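Local coordinates for protein carbonic anhydrase (Geobacillus kaustophilus, PDB 3VNP) that catalyses the reversible hydration of carbon dioxide to hydrogencarbonate as a trimeric, metal-dependent gamma-class enzyme, at residues A[65-70]-A[86-91]. Numbering follows the deposited sequence.
Sequences HQSPNN and LHSAIV. With MG (magnesium ion), chain E.
H65 and H87 reach side by side from neighbouring parallel strands to one magnesium ion, which H65 ND1 meets at 2.3 Å and H87 NE2 at 2.4 Å. A water and H82 of a second subunit are also bound to the metal. Behind the ligating nitrogens, H65 NE2 bonds to D46 and H87 ND1 to D105, second-shell carboxylates that probably help hold each imidazole's rotation. The two ring planes stand at 88° to each other; with chi1 at -159°, the H65 ring swings away from its own amide and comes alongside H87. The backbones are paired by hydrogen bonds from H65 N to L86 O (3.1 Å) and, just past the strand, from S88 N to H65 O (3.0 Å). There the buried hydroxyl of S88 ties down the 65-70 loop: OG accepts a nearly straight bond from S67 N (2.6 Å, 167°) and donates to N70 O (2.8 Å), bridging the two ends of the type II turn 67-70. Outward, the H65 carbonyl carbon lies over one face of the H87 imidazole and N70 CB against S88 CB. Such a histidine site, shared between adjacent coils of a left-handed parallel beta-helix and a neighbouring subunit, characterises gamma-class carbonic anhydrases.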
loop_
_atom_site.group_PDB
_atom_site.type_symbol
_atom_site.label_atom_id
_atom_site.label_comp_id
_atom_site.label_asym_id
_atom_site.label_seq_id
_atom_site.Cartn_x
_atom_site.Cartn_y
_atom_site.Cartn_z
ATOM N N HIS A 65 -11.514 -5.823 -3.350
ATOM C CA HIS A 65 -11.734 -6.777 -4.428
ATOM C C HIS A 65 -12.516 -7.989 -3.912
ATOM O O HIS A 65 -12.905 -8.043 -2.746
ATOM C CB HIS A 65 -10.398 -7.235 -5.026
ATOM C CG HIS A 65 -10.516 -7.794 -6.411
ATOM N ND1 HIS A 65 -9.682 -8.779 -6.892
ATOM C CD2 HIS A 65 -11.368 -7.501 -7.422
ATOM C CE1 HIS A 65 -10.016 -9.072 -8.136
ATOM N NE2 HIS A 65 -11.036 -8.310 -8.482
ATOM N N GLN A 66 -12.743 -8.968 -4.779
ATOM C CA GLN A 66 -13.493 -10.143 -4.373
ATOM C C GLN A 66 -12.978 -11.428 -5.007
ATOM O O GLN A 66 -12.264 -11.406 -6.014
ATOM C CB GLN A 66 -14.980 -9.997 -4.748
ATOM C CG GLN A 66 -15.555 -8.585 -4.727
ATOM C CD GLN A 66 -15.103 -7.767 -5.920
ATOM O OE1 GLN A 66 -15.054 -8.269 -7.040
ATOM N NE2 GLN A 66 -14.785 -6.499 -5.691
ATOM N N SER A 67 -13.343 -12.542 -4.380
ATOM C CA SER A 67 -13.029 -13.874 -4.882
ATOM C C SER A 67 -14.405 -14.337 -5.415
ATOM O O SER A 67 -15.452 -13.819 -4.988
ATOM C CB SER A 67 -12.521 -14.784 -3.751
ATOM O OG SER A 67 -13.444 -14.865 -2.681
ATOM N N PRO A 68 -14.428 -15.301 -6.350
ATOM C CA PRO A 68 -15.698 -15.775 -6.909
ATOM C C PRO A 68 -16.797 -16.123 -5.903
ATOM O O PRO A 68 -16.536 -16.722 -4.861
ATOM C CB PRO A 68 -15.274 -16.987 -7.742
ATOM C CG PRO A 68 -13.898 -16.638 -8.169
ATOM C CD PRO A 68 -13.301 -16.077 -6.896
ATOM N N ASN A 69 -18.023 -15.719 -6.227
ATOM C CA ASN A 69 -19.202 -16.002 -5.407
ATOM C C ASN A 69 -19.204 -15.437 -4.000
ATOM O O ASN A 69 -20.086 -15.767 -3.211
ATOM C CB ASN A 69 -19.418 -17.511 -5.338
ATOM C CG ASN A 69 -19.378 -18.160 -6.709
ATOM O OD1 ASN A 69 -18.676 -19.151 -6.920
ATOM N ND2 ASN A 69 -20.129 -17.597 -7.653
ATOM N N ASN A 70 -18.235 -14.589 -3.680
ATOM C CA ASN A 70 -18.173 -14.006 -2.347
ATOM C C ASN A 70 -18.267 -12.489 -2.404
ATOM O O ASN A 70 -17.270 -11.791 -2.588
ATOM C CB ASN A 70 -16.879 -14.432 -1.656
ATOM C CG ASN A 70 -16.798 -15.930 -1.450
ATOM O OD1 ASN A 70 -15.740 -16.525 -1.617
ATOM N ND2 ASN A 70 -17.918 -16.546 -1.073
ATOM N N LEU A 86 -9.287 -5.370 1.540
ATOM C CA LEU A 86 -10.535 -6.028 1.898
ATOM C C LEU A 86 -10.843 -6.946 0.743
ATOM O O LEU A 86 -11.069 -6.492 -0.376
ATOM C CB LEU A 86 -11.665 -5.010 2.076
ATOM C CG LEU A 86 -11.493 -3.995 3.207
ATOM C CD1 LEU A 86 -12.675 -3.040 3.223
ATOM C CD2 LEU A 86 -11.377 -4.724 4.533
ATOM N N HIS A 87 -10.833 -8.246 1.010
ATOM C CA HIS A 87 -11.087 -9.214 -0.040
ATOM C C HIS A 87 -12.292 -10.088 0.283
ATOM O O HIS A 87 -12.218 -10.962 1.142
ATOM C CB HIS A 87 -9.840 -10.069 -0.240
ATOM C CG HIS A 87 -9.642 -10.521 -1.652
ATOM N ND1 HIS A 87 -10.236 -11.656 -2.162
ATOM C CD2 HIS A 87 -8.933 -9.976 -2.669
ATOM C CE1 HIS A 87 -9.901 -11.790 -3.433
ATOM N NE2 HIS A 87 -9.112 -10.782 -3.765
ATOM N N SER A 88 -13.401 -9.844 -0.415
ATOM C CA SER A 88 -14.629 -10.605 -0.199
ATOM C C SER A 88 -14.931 -10.683 1.285
ATOM O O SER A 88 -15.318 -11.731 1.797
ATOM C CB SER A 88 -14.492 -12.017 -0.758
ATOM O OG SER A 88 -14.531 -12.003 -2.168
ATOM N N ALA A 89 -14.739 -9.565 1.974
ATOM C CA ALA A 89 -14.987 -9.514 3.403
ATOM C C ALA A 89 -16.373 -8.960 3.669
ATOM O O ALA A 89 -16.964 -8.298 2.813
ATOM C CB ALA A 89 -13.940 -8.643 4.085
ATOM N N ILE A 90 -16.885 -9.248 4.860
ATOM C CA ILE A 90 -18.189 -8.775 5.283
ATOM C C ILE A 90 -17.972 -7.990 6.566
ATOM O O ILE A 90 -17.733 -8.564 7.625
ATOM C CB ILE A 90 -19.137 -9.956 5.528
ATOM C CG1 ILE A 90 -19.326 -10.718 4.218
ATOM C CG2 ILE A 90 -20.486 -9.465 6.056
ATOM C CD1 ILE A 90 -20.067 -12.010 4.368
ATOM N N VAL A 91 -18.032 -6.666 6.455
ATOM C CA VAL A 91 -17.822 -5.780 7.594
ATOM C C VAL A 91 -19.167 -5.235 8.063
ATOM O O VAL A 91 -19.842 -4.513 7.324
ATOM C CB VAL A 91 -16.898 -4.596 7.205
ATOM C CG1 VAL A 91 -16.463 -3.845 8.443
ATOM C CG2 VAL A 91 -15.692 -5.108 6.428
HETATM MG MG MG E . -8.155 -10.226 -5.880
HETATM O O HOH W 1 -7.337 -11.717 -7.620
#